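Local atomic coordinates of O-methyltransferase (Coxiella burnetii, PDB entry 3TR6), a protein that probably transfers a methyl group from S-adenosylmethionine to a hydroxyl oxygen of its substrate, and is seen here with S-adenosyl-L-homocysteine and a nickel ion. Residues 122-125 with 126-129; 135-138 with 139-143; 150-153 with 154-158; 190-193 with 194-197; 202-205 with 206-209. One frame throughout, in Å; residues are numbered along the deposited sequence.

Contact 1 of 5, residues 122-125 with 126-129; sequences LSPA and KDTL. With SAH (S-adenosyl-L-homocysteine), chain C.
Pro124 and Ala125 meet Asp127, Thr128 and Leu129 in the first turn of helix 125-133, and the same two residues touch the adenine of S-adenosyl-L-homocysteine. The backbone N of Ala125 donates to N1 of the ligand over 3.0 Å at a fairly straight 159°, and CA of Pro124 lies 3.6 Å from the same N1. Behind this first shell, Pro124 occupies the N-cap position and its carbonyl oxygen takes two backbone donors: Asp127 N at 2.9 Å, from above the carbonyl plane, and Thr128 N at 3.2 Å, within that plane. Leu129 N to Ala125 O is the next bond in the same i to i+4 series. Asp127 has CG beside its own backbone N (chi1 -63°), which brings the carboxylate back across the proline ring, OD2 lying 3.4 Å from Pro124 CG. A water links the loop to the helix, donating to Ser123 O at 2.6 Å and accepting from Thr128 OG1. In the Rossmann-like methyltransferase fold this turn follows edge strand 118-122; Ser123 is bonded through its backbone to Asp96, Lys126 packs on Leu155 of helix 153-163, and Ala125 and Leu129 pack between that helix and Ile71 of strand 67-71.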
loop_
_atom_site.group_PDB
_atom_site.type_symbol
_atom_site.label_atom_id
_atom_site.label_comp_id
_atom_site.label_asym_id
_atom_site.label_seq_id
_atom_site.Cartn_x
_atom_site.Cartn_y
_atom_site.Cartn_z
ATOM N N LEU A 122 -3.088 -28.950 -2.470
ATOM C CA LEU A 122 -4.508 -29.221 -2.641
ATOM C C LEU A 122 -5.107 -29.941 -1.433
ATOM O O LEU A 122 -5.019 -31.160 -1.315
ATOM C CB LEU A 122 -4.736 -30.030 -3.915
ATOM C CG LEU A 122 -6.185 -30.163 -4.384
ATOM C CD1 LEU A 122 -6.833 -28.792 -4.498
ATOM C CD2 LEU A 122 -6.266 -30.912 -5.707
ATOM N N SER A 123 -5.713 -29.163 -0.542
ATOM C CA SER A 123 -6.400 -29.684 0.631
ATOM C C SER A 123 -6.860 -28.494 1.457
ATOM O O SER A 123 -6.433 -27.373 1.201
ATOM C CB SER A 123 -5.473 -30.584 1.455
ATOM O OG SER A 123 -4.861 -29.863 2.514
ATOM N N PRO A 124 -7.741 -28.725 2.441
ATOM C CA PRO A 124 -8.172 -27.604 3.281
ATOM C C PRO A 124 -6.979 -26.777 3.748
ATOM O O PRO A 124 -5.997 -27.344 4.221
ATOM C CB PRO A 124 -8.838 -28.301 4.470
ATOM C CG PRO A 124 -9.378 -29.569 3.894
ATOM C CD PRO A 124 -8.392 -29.992 2.827
ATOM N N ALA A 125 -7.060 -25.457 3.604
ATOM C CA ALA A 125 -5.972 -24.568 4.009
ATOM C C ALA A 125 -5.662 -24.749 5.491
ATOM O O ALA A 125 -4.509 -24.692 5.913
ATOM C CB ALA A 125 -6.334 -23.125 3.714
ATOM N N LYS A 126 -6.716 -24.962 6.270
ATOM C CA LYS A 126 -6.610 -25.293 7.684
ATOM C C LYS A 126 -5.571 -26.395 7.924
ATOM O O LYS A 126 -4.757 -26.307 8.845
ATOM C CB LYS A 126 -7.987 -25.734 8.189
ATOM C CG LYS A 126 -8.066 -26.131 9.642
ATOM C CD LYS A 126 -9.460 -26.664 9.949
ATOM C CE LYS A 126 -9.593 -27.096 11.402
ATOM N NZ LYS A 126 -10.949 -27.640 11.702
ATOM N N ASP A 127 -5.599 -27.425 7.081
ATOM C CA ASP A 127 -4.694 -28.563 7.217
ATOM C C ASP A 127 -3.276 -28.230 6.763
ATOM O O ASP A 127 -2.308 -28.558 7.446
ATOM C CB ASP A 127 -5.224 -29.770 6.434
ATOM C CG ASP A 127 -6.557 -30.270 6.961
ATOM O OD1 ASP A 127 -6.900 -29.958 8.123
ATOM O OD2 ASP A 127 -7.261 -30.981 6.214
ATOM N N THR A 128 -3.162 -27.588 5.604
ATOM C CA THR A 128 -1.869 -27.179 5.067
ATOM C C THR A 128 -1.117 -26.277 6.043
ATOM O O THR A 128 0.094 -26.407 6.214
ATOM C CB THR A 128 -2.032 -26.451 3.725
ATOM O OG1 THR A 128 -2.658 -27.327 2.779
ATOM C CG2 THR A 128 -0.679 -26.012 3.183
ATOM N N LEU A 129 -1.841 -25.366 6.687
ATOM C CA LEU A 129 -1.231 -24.445 7.640
ATOM C C LEU A 129 -0.765 -25.158 8.906
ATOM O O LEU A 129 0.268 -24.807 9.480
ATOM C CB LEU A 129 -2.196 -23.311 8.000
ATOM C CG LEU A 129 -2.560 -22.320 6.894
ATOM C CD1 LEU A 129 -3.313 -21.142 7.481
ATOM C CD2 LEU A 129 -1.315 -21.845 6.164
HETATM N N SAH C . -6.914 -15.361 -4.805
HETATM C CA SAH C . -7.809 -16.031 -5.707
HETATM C CB SAH C . -9.240 -15.999 -5.198
HETATM C CG SAH C . -9.822 -17.313 -4.732
HETATM S SD SAH C . -11.564 -17.346 -4.337
HETATM C C SAH C . -7.748 -15.386 -7.049
HETATM O O SAH C . -8.689 -15.578 -7.868
HETATM O OXT SAH C . -6.775 -14.659 -7.371
HETATM C "C5'" SAH C . -11.870 -18.538 -3.043
HETATM C "C4'" SAH C . -11.222 -19.810 -3.163
HETATM O "O4'" SAH C . -11.115 -20.433 -1.836
HETATM C "C3'" SAH C . -12.035 -20.730 -3.986
HETATM O "O3'" SAH C . -11.287 -21.168 -5.044
HETATM C "C2'" SAH C . -12.370 -21.854 -3.097
HETATM O "O2'" SAH C . -12.304 -23.046 -3.776
HETATM C "C1'" SAH C . -11.313 -21.795 -2.056
HETATM N N9 SAH C . -11.611 -22.470 -0.797
HETATM C C8 SAH C . -12.801 -22.542 -0.179
HETATM N N7 SAH C . -12.636 -23.245 0.952
HETATM C C5 SAH C . -11.344 -23.619 1.056
HETATM C C6 SAH C . -10.616 -24.351 1.998
HETATM N N6 SAH C . -11.250 -24.884 3.161
HETATM N N1 SAH C . -9.302 -24.546 1.790
HETATM C C2 SAH C . -8.692 -24.055 0.703
HETATM N N3 SAH C . -9.363 -23.352 -0.218
HETATM C C4 SAH C . -10.683 -23.121 -0.067
HETATM O O HOH W 1 -4.053 -26.271 0.895
#

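Contact 2 of 5, residues 135-138 with 139-143; sequences AGQA and WQYDL
Gln137 and Gln140 are the ends of a type II beta turn, joined by a bent bond from Gln140 N to Gln137 O of 3.1 Å with an N-H...O angle of 136°. Trp139 takes the third position with positive phi (75°), as is usual for this turn type. From the first corner the side chain of Gln137 curls back toward Gly136. Its CB lies 4.0 Å from Tyr141 CE2. CG stands beside the backbone N, and a second bend at chi2 (-67°) brings the amide round, where NE2 donates to Gly136 O at 2.9 Å, from above that carbonyl's plane. The other end of the amide, OE1, is 3.9 Å from Tyr141 OH, with amide and phenol planes almost perpendicular. Across the turn, CB and CG of Gln140 lie beside Gln137 O, and Ala138 CB touches Trp139 CD1 at 3.7 Å. This surface turn leads from helix 125-133 into strand 141-146. Trp139 makes a cation-pi contact with Lys223 of strand 218-223, Tyr141 makes another with Lys67 and also packs on Ile69 of strand 67-71, and Trp139 and Tyr141 are tied by backbone bonds to Lys162 and Leu163 near the end of helix 153-163.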
loop_
_atom_site.group_PDB
_atom_site.type_symbol
_atom_site.label_atom_id
_atom_site.label_comp_id
_atom_site.label_asym_id
_atom_site.label_seq_id
_atom_site.Cartn_x
_atom_site.Cartn_y
_atom_site.Cartn_z
ATOM N N ALA A 135 5.430 -28.864 11.445
ATOM C CA ALA A 135 6.638 -29.341 10.773
ATOM C C ALA A 135 7.775 -28.323 10.864
ATOM O O ALA A 135 8.710 -28.354 10.064
ATOM C CB ALA A 135 6.345 -29.675 9.317
ATOM N N GLY A 136 7.681 -27.419 11.836
ATOM C CA GLY A 136 8.733 -26.453 12.105
ATOM C C GLY A 136 8.947 -25.388 11.041
ATOM O O GLY A 136 10.063 -25.214 10.551
ATOM N N GLN A 137 7.886 -24.669 10.686
ATOM C CA GLN A 137 7.996 -23.597 9.699
ATOM C C GLN A 137 7.527 -22.265 10.272
ATOM O O GLN A 137 7.411 -21.276 9.550
ATOM C CB GLN A 137 7.207 -23.932 8.431
ATOM C CG GLN A 137 7.763 -25.107 7.637
ATOM C CD GLN A 137 9.124 -24.818 7.032
ATOM O OE1 GLN A 137 9.227 -24.183 5.978
ATOM N NE2 GLN A 137 10.178 -25.286 7.693
ATOM N N ALA A 138 7.255 -22.247 11.572
ATOM C CA ALA A 138 6.890 -21.011 12.247
ATOM C C ALA A 138 8.006 -19.977 12.092
ATOM O O ALA A 138 9.185 -20.313 12.216
ATOM C CB ALA A 138 6.605 -21.279 13.718
ATOM N N TRP A 139 7.624 -18.732 11.811
ATOM C CA TRP A 139 8.567 -17.619 11.649
ATOM C C TRP A 139 9.326 -17.662 10.318
ATOM O O TRP A 139 10.285 -16.916 10.115
ATOM C CB TRP A 139 9.571 -17.565 12.806
ATOM C CG TRP A 139 8.967 -17.414 14.175
ATOM C CD1 TRP A 139 8.525 -18.415 14.993
ATOM C CD2 TRP A 139 8.768 -16.189 14.898
ATOM N NE1 TRP A 139 8.054 -17.888 16.175
ATOM C CE2 TRP A 139 8.193 -16.525 16.141
ATOM C CE3 TRP A 139 9.016 -14.842 14.611
ATOM C CZ2 TRP A 139 7.858 -15.564 17.094
ATOM C CZ3 TRP A 139 8.680 -13.887 15.562
ATOM C CH2 TRP A 139 8.108 -14.254 16.787
ATOM N N GLN A 140 8.894 -18.526 9.409
ATOM C CA GLN A 140 9.631 -18.737 8.166
ATOM C C GLN A 140 9.117 -17.949 6.959
ATOM O O GLN A 140 9.838 -17.781 5.979
ATOM C CB GLN A 140 9.683 -20.228 7.828
ATOM C CG GLN A 140 10.428 -21.053 8.864
ATOM C CD GLN A 140 11.825 -20.524 9.119
ATOM O OE1 GLN A 140 12.151 -20.095 10.229
ATOM N NE2 GLN A 140 12.659 -20.547 8.087
ATOM N N TYR A 141 7.884 -17.460 7.030
ATOM C CA TYR A 141 7.276 -16.805 5.879
ATOM C C TYR A 141 7.303 -15.281 5.935
ATOM O O TYR A 141 7.272 -14.681 7.013
ATOM C CB TYR A 141 5.862 -17.346 5.652
ATOM C CG TYR A 141 5.893 -18.794 5.250
ATOM C CD1 TYR A 141 5.954 -19.154 3.912
ATOM C CD2 TYR A 141 5.916 -19.805 6.207
ATOM C CE1 TYR A 141 6.010 -20.471 3.533
ATOM C CE2 TYR A 141 5.971 -21.133 5.833
ATOM C CZ TYR A 141 6.018 -21.458 4.493
ATOM O OH TYR A 141 6.072 -22.773 4.095
ATOM N N ASP A 142 7.365 -14.674 4.750
ATOM C CA ASP A 142 7.486 -13.231 4.599
ATOM C C ASP A 142 6.138 -12.570 4.353
ATOM O O ASP A 142 5.845 -11.510 4.904
ATOM C CB ASP A 142 8.430 -12.920 3.441
ATOM C CG ASP A 142 9.819 -13.477 3.665
ATOM O OD1 ASP A 142 10.353 -13.313 4.785
ATOM O OD2 ASP A 142 10.368 -14.090 2.726
ATOM N N LEU A 143 5.317 -13.212 3.530
ATOM C CA LEU A 143 4.055 -12.634 3.096
ATOM C C LEU A 143 2.988 -13.703 2.943
ATOM O O LEU A 143 3.192 -14.699 2.249
ATOM C CB LEU A 143 4.251 -11.897 1.768
ATOM C CG LEU A 143 3.001 -11.366 1.058
ATOM C CD1 LEU A 143 2.216 -10.445 1.967
ATOM C CD2 LEU A 143 3.373 -10.653 -0.232
#

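Contact 3 of 5, residues 150-153 with 154-158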
loop_
_atom_site.group_PDB
_atom_site.type_symbol
_atom_site.label_atom_id
_atom_site.label_comp_id
_atom_site.label_asym_id
_atom_site.label_seq_id
_atom_site.Cartn_x
_atom_site.Cartn_y
_atom_site.Cartn_z
ATOM N N LYS A 150 -14.417 -17.316 3.709
ATOM C CA LYS A 150 -14.404 -16.192 4.646
ATOM C C LYS A 150 -14.703 -16.596 6.088
ATOM O O LYS A 150 -14.290 -15.915 7.024
ATOM C CB LYS A 150 -15.366 -15.088 4.193
ATOM C CG LYS A 150 -15.205 -14.683 2.734
ATOM C CD LYS A 150 -13.754 -14.383 2.376
ATOM C CE LYS A 150 -13.611 -14.105 0.881
ATOM N NZ LYS A 150 -12.197 -14.165 0.411
ATOM N N ALA A 151 -15.421 -17.699 6.267
ATOM C CA ALA A 151 -15.753 -18.171 7.607
ATOM C C ALA A 151 -14.493 -18.429 8.435
ATOM O O ALA A 151 -14.496 -18.277 9.658
ATOM C CB ALA A 151 -16.609 -19.429 7.529
ATOM N N ASN A 152 -13.414 -18.808 7.756
ATOM C CA ASN A 152 -12.177 -19.184 8.429
ATOM C C ASN A 152 -11.084 -18.119 8.439
ATOM O O ASN A 152 -9.927 -18.437 8.718
ATOM C CB ASN A 152 -11.609 -20.469 7.818
ATOM C CG ASN A 152 -12.252 -21.719 8.380
ATOM O OD1 ASN A 152 -12.626 -21.764 9.553
ATOM N ND2 ASN A 152 -12.379 -22.746 7.546
ATOM N N THR A 153 -11.424 -16.866 8.145
ATOM C CA THR A 153 -10.380 -15.846 8.036
ATOM C C THR A 153 -9.661 -15.601 9.363
ATOM O O THR A 153 -8.459 -15.353 9.371
ATOM C CB THR A 153 -10.878 -14.494 7.441
ATOM O OG1 THR A 153 -11.566 -13.741 8.446
ATOM C CG2 THR A 153 -11.787 -14.717 6.246
ATOM N N ASP A 154 -10.385 -15.672 10.479
ATOM C CA ASP A 154 -9.752 -15.484 11.786
ATOM C C ASP A 154 -8.753 -16.600 12.064
ATOM O O ASP A 154 -7.617 -16.343 12.460
ATOM C CB ASP A 154 -10.784 -15.408 12.914
ATOM C CG ASP A 154 -10.169 -14.964 14.235
ATOM O OD1 ASP A 154 -10.012 -13.743 14.434
ATOM O OD2 ASP A 154 -9.836 -15.833 15.067
ATOM N N LEU A 155 -9.185 -17.840 11.852
ATOM C CA LEU A 155 -8.294 -18.990 11.938
ATOM C C LEU A 155 -7.043 -18.785 11.085
ATOM O O LEU A 155 -5.926 -18.828 11.597
ATOM C CB LEU A 155 -9.014 -20.264 11.494
ATOM C CG LEU A 155 -8.141 -21.521 11.405
ATOM C CD1 LEU A 155 -7.570 -21.877 12.770
ATOM C CD2 LEU A 155 -8.927 -22.684 10.828
ATOM N N TYR A 156 -7.240 -18.566 9.785
ATOM C CA TYR A 156 -6.131 -18.346 8.856
ATOM C C TYR A 156 -5.225 -17.198 9.292
ATOM O O TYR A 156 -4.008 -17.256 9.122
ATOM C CB TYR A 156 -6.658 -18.065 7.450
ATOM C CG TYR A 156 -7.472 -19.185 6.849
ATOM C CD1 TYR A 156 -7.236 -20.511 7.196
ATOM C CD2 TYR A 156 -8.476 -18.914 5.925
ATOM C CE1 TYR A 156 -7.982 -21.532 6.641
ATOM C CE2 TYR A 156 -9.221 -19.929 5.369
ATOM C CZ TYR A 156 -8.974 -21.234 5.729
ATOM O OH TYR A 156 -9.726 -22.240 5.169
ATOM N N TYR A 157 -5.829 -16.147 9.832
ATOM C CA TYR A 157 -5.085 -14.994 10.313
ATOM C C TYR A 157 -4.205 -15.411 11.479
ATOM O O TYR A 157 -3.000 -15.141 11.500
ATOM C CB TYR A 157 -6.056 -13.890 10.746
ATOM C CG TYR A 157 -5.407 -12.679 11.383
ATOM C CD1 TYR A 157 -4.886 -11.655 10.603
ATOM C CD2 TYR A 157 -5.335 -12.549 12.765
ATOM C CE1 TYR A 157 -4.300 -10.541 11.178
ATOM C CE2 TYR A 157 -4.749 -11.438 13.352
ATOM C CZ TYR A 157 -4.232 -10.437 12.553
ATOM O OH TYR A 157 -3.649 -9.327 13.126
ATOM N N GLU A 158 -4.823 -16.082 12.445
ATOM C CA GLU A 158 -4.135 -16.536 13.645
ATOM C C GLU A 158 -2.974 -17.463 13.299
ATOM O O GLU A 158 -1.895 -17.371 13.883
ATOM C CB GLU A 158 -5.122 -17.247 14.571
ATOM C CG GLU A 158 -4.977 -16.851 16.023
ATOM C CD GLU A 158 -5.100 -15.358 16.224
ATOM O OE1 GLU A 158 -6.033 -14.755 15.659
ATOM O OE2 GLU A 158 -4.257 -14.785 16.942
HETATM O O HOH W 2 -12.439 -18.882 12.003
#
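Asn152 and Tyr156 form the tight part of a helix N-terminus, where the loop after strand 141-146 of the Rossmann-like fold enters helix 153-163. Asn152 sits at the N-cap, yet its side chain makes no capping bond; instead its CB rests over the face of the Tyr156 ring as a CH-pi contact, 3.7 Å from the centroid. Asn152 O also lies over a face of this ring and accepts an almost linear bond from Tyr156 N at 2.9 Å. Asp149, a residue of the S-adenosyl-L-homocysteine site, bonds to both polar ends, Asn152 ND2 and Tyr156 OH, consistent with its positioning the ring, which touches the ligand. Thr153 faces helix 189-203, packing on Ile194 and Phe197. The looser side is at Leu155, which like Asn152 is only partly buried: the two lie alongside, pointing the same way, with CD2 no nearer than 4.0 Å to OD1. A water there donates to Ala151 O, while its link to Leu155 N is weak. One turn on, Tyr157 N bonds to Thr153 O at 2.8 Å.

Contact 4 of 5, residues 190-193 with 194-197; sequences NNQL and IRLF
Asn190 to Phe197 make two turns of regular alpha-helix, with four successive i to i+4 bonds: Ile194 N to Asn190 O, Arg195 N to Asn191 O, Leu196 N to Gln192 O and Phe197 N to Leu193 O, of 2.9 to 3.2 Å. Along one flank Arg195 carries the side-chain contact. Its CG stands beside the backbone N (chi1 -79°), which leads the chain back toward the preceding turn: CG lies 3.4 Å from Asn191 O, and CD comes 3.6 Å from Asn191 ND2. A bend at chi3 (49°) then carries the guanidinium past Gln192, whose OE1 remains 3.9 Å from Arg195 NE. The amide planes of Asn191 and Gln192 both lie within about 20° of the guanidinium plane, although neither side chain is bonded to it; Arg195 NH1 donates instead to Val181 O. Ile194, which is buried, has CG1 3.4 Å from Asn190 O. Leu196 CB passes 3.3 Å from Gln192 O; the residue itself is exposed. Helix 189-203 lies against helix 153-163: Ile194 and Phe197 pack on Thr153, and Phe197 meets Tyr157 edge to face. On the flank of Arg195, loop residues Arg177 and Asn186 touch Asn191, and Tyr18 of the second subunit packs on Arg195.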
loop_
_atom_site.group_PDB
_atom_site.type_symbol
_atom_site.label_atom_id
_atom_site.label_comp_id
_atom_site.label_asym_id
_atom_site.label_seq_id
_atom_site.Cartn_x
_atom_site.Cartn_y
_atom_site.Cartn_z
ATOM N N ASN A 190 -21.848 -14.244 7.578
ATOM C CA ASN A 190 -20.516 -13.847 7.136
ATOM C C ASN A 190 -20.204 -12.373 7.378
ATOM O O ASN A 190 -19.055 -12.005 7.627
ATOM C CB ASN A 190 -20.304 -14.207 5.664
ATOM C CG ASN A 190 -19.400 -15.412 5.485
ATOM O OD1 ASN A 190 -19.031 -16.074 6.457
ATOM N ND2 ASN A 190 -19.039 -15.703 4.241
ATOM N N ASN A 191 -21.225 -11.529 7.306
ATOM C CA ASN A 191 -21.021 -10.105 7.525
ATOM C C ASN A 191 -20.649 -9.805 8.973
ATOM O O ASN A 191 -19.793 -8.965 9.240
ATOM C CB ASN A 191 -22.256 -9.308 7.111
ATOM C CG ASN A 191 -21.956 -7.840 6.917
ATOM O OD1 ASN A 191 -21.336 -7.451 5.927
ATOM N ND2 ASN A 191 -22.398 -7.014 7.858
ATOM N N GLN A 192 -21.287 -10.502 9.906
ATOM C CA GLN A 192 -20.978 -10.329 11.320
ATOM C C GLN A 192 -19.581 -10.851 11.666
ATOM O O GLN A 192 -18.913 -10.315 12.549
ATOM C CB GLN A 192 -22.041 -11.004 12.191
ATOM C CG GLN A 192 -23.339 -10.213 12.311
ATOM C CD GLN A 192 -23.172 -8.924 13.105
ATOM O OE1 GLN A 192 -23.259 -7.823 12.557
ATOM N NE2 GLN A 192 -22.939 -9.060 14.406
ATOM N N LEU A 193 -19.144 -11.893 10.964
ATOM C CA LEU A 193 -17.806 -12.442 11.169
ATOM C C LEU A 193 -16.717 -11.458 10.755
ATOM O O LEU A 193 -15.697 -11.330 11.435
ATOM C CB LEU A 193 -17.625 -13.758 10.406
ATOM C CG LEU A 193 -18.082 -15.029 11.116
ATOM C CD1 LEU A 193 -17.560 -16.247 10.379
ATOM C CD2 LEU A 193 -17.607 -15.036 12.561
ATOM N N ILE A 194 -16.936 -10.772 9.637
ATOM C CA ILE A 194 -15.956 -9.829 9.110
ATOM C C ILE A 194 -15.952 -8.526 9.903
ATOM O O ILE A 194 -14.905 -7.909 10.089
ATOM C CB ILE A 194 -16.185 -9.545 7.615
ATOM C CG1 ILE A 194 -15.960 -10.820 6.803
ATOM C CG2 ILE A 194 -15.257 -8.444 7.130
ATOM C CD1 ILE A 194 -14.676 -11.545 7.164
ATOM N N ARG A 195 -17.124 -8.110 10.371
ATOM C CA ARG A 195 -17.207 -6.939 11.233
ATOM C C ARG A 195 -16.473 -7.217 12.538
ATOM O O ARG A 195 -15.732 -6.373 13.043
ATOM C CB ARG A 195 -18.665 -6.553 11.500
ATOM C CG ARG A 195 -19.321 -5.799 10.352
ATOM C CD ARG A 195 -20.758 -5.419 10.674
ATOM N NE ARG A 195 -20.868 -4.790 11.987
ATOM C CZ ARG A 195 -20.713 -3.488 12.212
ATOM N NH1 ARG A 195 -20.442 -2.664 11.208
ATOM N NH2 ARG A 195 -20.830 -3.010 13.445
ATOM N N LEU A 196 -16.671 -8.416 13.072
ATOM C CA LEU A 196 -15.995 -8.828 14.290
ATOM C C LEU A 196 -14.489 -8.915 14.056
ATOM O O LEU A 196 -13.696 -8.556 14.927
ATOM C CB LEU A 196 -16.535 -10.180 14.763
ATOM C CG LEU A 196 -16.126 -10.625 16.168
ATOM C CD1 LEU A 196 -16.653 -9.647 17.211
ATOM C CD2 LEU A 196 -16.623 -12.034 16.449
ATOM N N PHE A 197 -14.106 -9.390 12.873
ATOM C CA PHE A 197 -12.699 -9.573 12.523
ATOM C C PHE A 197 -11.958 -8.250 12.344
ATOM O O PHE A 197 -10.832 -8.092 12.820
ATOM C CB PHE A 197 -12.566 -10.418 11.250
ATOM C CG PHE A 197 -11.163 -10.498 10.716
ATOM C CD1 PHE A 197 -10.265 -11.433 11.212
ATOM C CD2 PHE A 197 -10.739 -9.636 9.717
ATOM C CE1 PHE A 197 -8.968 -11.504 10.720
ATOM C CE2 PHE A 197 -9.445 -9.702 9.221
ATOM C CZ PHE A 197 -8.561 -10.637 9.722
#

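Contact 5 of 5, residues 202-205 with 206-209; sequences YKDE and RVDM
The Asp204 carboxylate lies at the edge of the Arg206 guanidinium, near its plane, with the two flat groups turned 50° apart; at the other end Met209, a selenomethionine, brings SE to the edge of the Tyr202 ring, 4.4 Å from CD1. Together they close the reversal from helix 189-203 into strand 207-212, an edge strand of the seven-stranded Rossmann-like sheet. Arg206 grips Asp204 side-on in a bidentate salt bridge, with NE 2.9 Å from OD1. OD1 also accepts Arg206 N from the opposite face of the carboxylate, so two bonds hold that oxygen. CG anti to the backbone N (chi1 -172°) sets the Asp204 carboxylate beside Arg206, where OD1 can take both donors. Further partners lie outside: Tyr157 OH at Asp204 OD2 and Glu158 at Arg206 NH1, both from helix 153-163. The second subunit binds here too, its Arg25 donating to Asp204 O and Val207 O, and its Leu24 O bonding to Tyr202 OH. The second arm of the salt bridge, Arg206 NH2 to Asp204 OD2 at 3.1 Å, arrives from above the carboxylate plane.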
loop_
_atom_site.group_PDB
_atom_site.type_symbol
_atom_site.label_atom_id
_atom_site.label_comp_id
_atom_site.label_asym_id
_atom_site.label_seq_id
_atom_site.Cartn_x
_atom_site.Cartn_y
_atom_site.Cartn_z
ATOM N N TYR A 202 -7.921 -4.306 14.160
ATOM C CA TYR A 202 -7.716 -2.906 14.516
ATOM C C TYR A 202 -7.202 -2.755 15.953
ATOM O O TYR A 202 -6.446 -1.831 16.262
ATOM C CB TYR A 202 -9.021 -2.124 14.328
ATOM C CG TYR A 202 -8.947 -0.679 14.757
ATOM C CD1 TYR A 202 -8.064 0.200 14.148
ATOM C CD2 TYR A 202 -9.769 -0.192 15.767
ATOM C CE1 TYR A 202 -7.992 1.522 14.537
ATOM C CE2 TYR A 202 -9.707 1.129 16.163
ATOM C CZ TYR A 202 -8.817 1.983 15.543
ATOM O OH TYR A 202 -8.750 3.301 15.930
ATOM N N LYS A 203 -7.611 -3.675 16.822
ATOM C CA LYS A 203 -7.225 -3.634 18.229
ATOM C C LYS A 203 -5.989 -4.483 18.514
ATOM O O LYS A 203 -5.368 -4.352 19.568
ATOM C CB LYS A 203 -8.390 -4.087 19.118
ATOM C CG LYS A 203 -9.475 -3.040 19.302
ATOM C CD LYS A 203 -8.876 -1.753 19.856
ATOM C CE LYS A 203 -9.932 -0.681 20.069
ATOM N NZ LYS A 203 -9.330 0.590 20.563
ATOM N N ASP A 204 -5.639 -5.352 17.572
ATOM C CA ASP A 204 -4.526 -6.280 17.752
ATOM C C ASP A 204 -3.183 -5.552 17.861
ATOM O O ASP A 204 -2.742 -4.892 16.921
ATOM C CB ASP A 204 -4.501 -7.300 16.612
ATOM C CG ASP A 204 -3.486 -8.401 16.834
ATOM O OD1 ASP A 204 -2.836 -8.403 17.898
ATOM O OD2 ASP A 204 -3.345 -9.272 15.950
ATOM N N GLU A 205 -2.537 -5.683 19.016
ATOM C CA GLU A 205 -1.274 -4.997 19.272
ATOM C C GLU A 205 -0.057 -5.815 18.861
ATOM O O GLU A 205 1.079 -5.420 19.118
ATOM C CB GLU A 205 -1.173 -4.594 20.744
ATOM C CG GLU A 205 -1.861 -3.275 21.063
ATOM C CD GLU A 205 -2.009 -3.040 22.551
ATOM O OE1 GLU A 205 -1.724 -3.976 23.330
ATOM O OE2 GLU A 205 -2.412 -1.924 22.946
ATOM N N ARG A 206 -0.297 -6.950 18.216
ATOM C CA ARG A 206 0.778 -7.793 17.716
ATOM C C ARG A 206 1.216 -7.345 16.327
ATOM O O ARG A 206 2.225 -7.817 15.795
ATOM C CB ARG A 206 0.315 -9.244 17.659
ATOM C CG ARG A 206 -0.136 -9.796 18.993
ATOM C CD ARG A 206 -0.731 -11.175 18.837
ATOM N NE ARG A 206 -2.012 -11.134 18.144
ATOM C CZ ARG A 206 -2.761 -12.201 17.899
ATOM N NH1 ARG A 206 -2.355 -13.399 18.295
ATOM N NH2 ARG A 206 -3.916 -12.071 17.259
ATOM N N VAL A 207 0.449 -6.426 15.745
ATOM C CA VAL A 207 0.683 -5.988 14.375
ATOM C C VAL A 207 0.566 -4.478 14.216
ATOM O O VAL A 207 -0.032 -3.798 15.045
ATOM C CB VAL A 207 -0.324 -6.635 13.401
ATOM C CG1 VAL A 207 -0.191 -8.142 13.413
ATOM C CG2 VAL A 207 -1.746 -6.220 13.762
ATOM N N ASP A 208 1.161 -3.967 13.143
ATOM C CA ASP A 208 0.847 -2.639 12.635
ATOM C C ASP A 208 0.029 -2.864 11.374
ATOM O O ASP A 208 0.346 -3.745 10.576
ATOM C CB ASP A 208 2.119 -1.853 12.308
ATOM C CG ASP A 208 2.876 -1.422 13.553
ATOM O OD1 ASP A 208 2.224 -0.981 14.524
ATOM O OD2 ASP A 208 4.120 -1.534 13.562
HETATM N N MSE A 209 -1.030 -2.087 11.190
HETATM C CA MSE A 209 -1.944 -2.369 10.090
HETATM C C MSE A 209 -2.437 -1.150 9.322
HETATM O O MSE A 209 -2.171 -0.003 9.687
HETATM C CB MSE A 209 -3.126 -3.219 10.576
HETATM C CG MSE A 209 -3.931 -2.607 11.716
HETATM SE SE MSE A 209 -5.281 -1.337 11.102
HETATM C CE MSE A 209 -6.492 -2.565 10.189
#

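In the fold
Contacts 1, 3, 4 and 5 are all partly buried, whereas contact 2 is a surface turn away from the annotated sites. Contacts 1 and 3 lie closest to the ligand: each is the start of a helix, and they pack together through Ala125, Lys126 and Leu129 against Leu155 and Tyr156. Contact 4 also borders contact 3 and shares helix 189-203 with contact 5; the nearest atoms of contacts 4 and 5 are about 5 Å apart. Contact 5 joins contact 3 through Glu158 to Arg206 and Tyr157 to Asp204, and has the broadest meeting with the second subunit. Backbone helix bonds dominate contacts 1, 3 and 4; contact 2 has one turn bond with apolar and aromatic contacts, contact 5 a salt bridge.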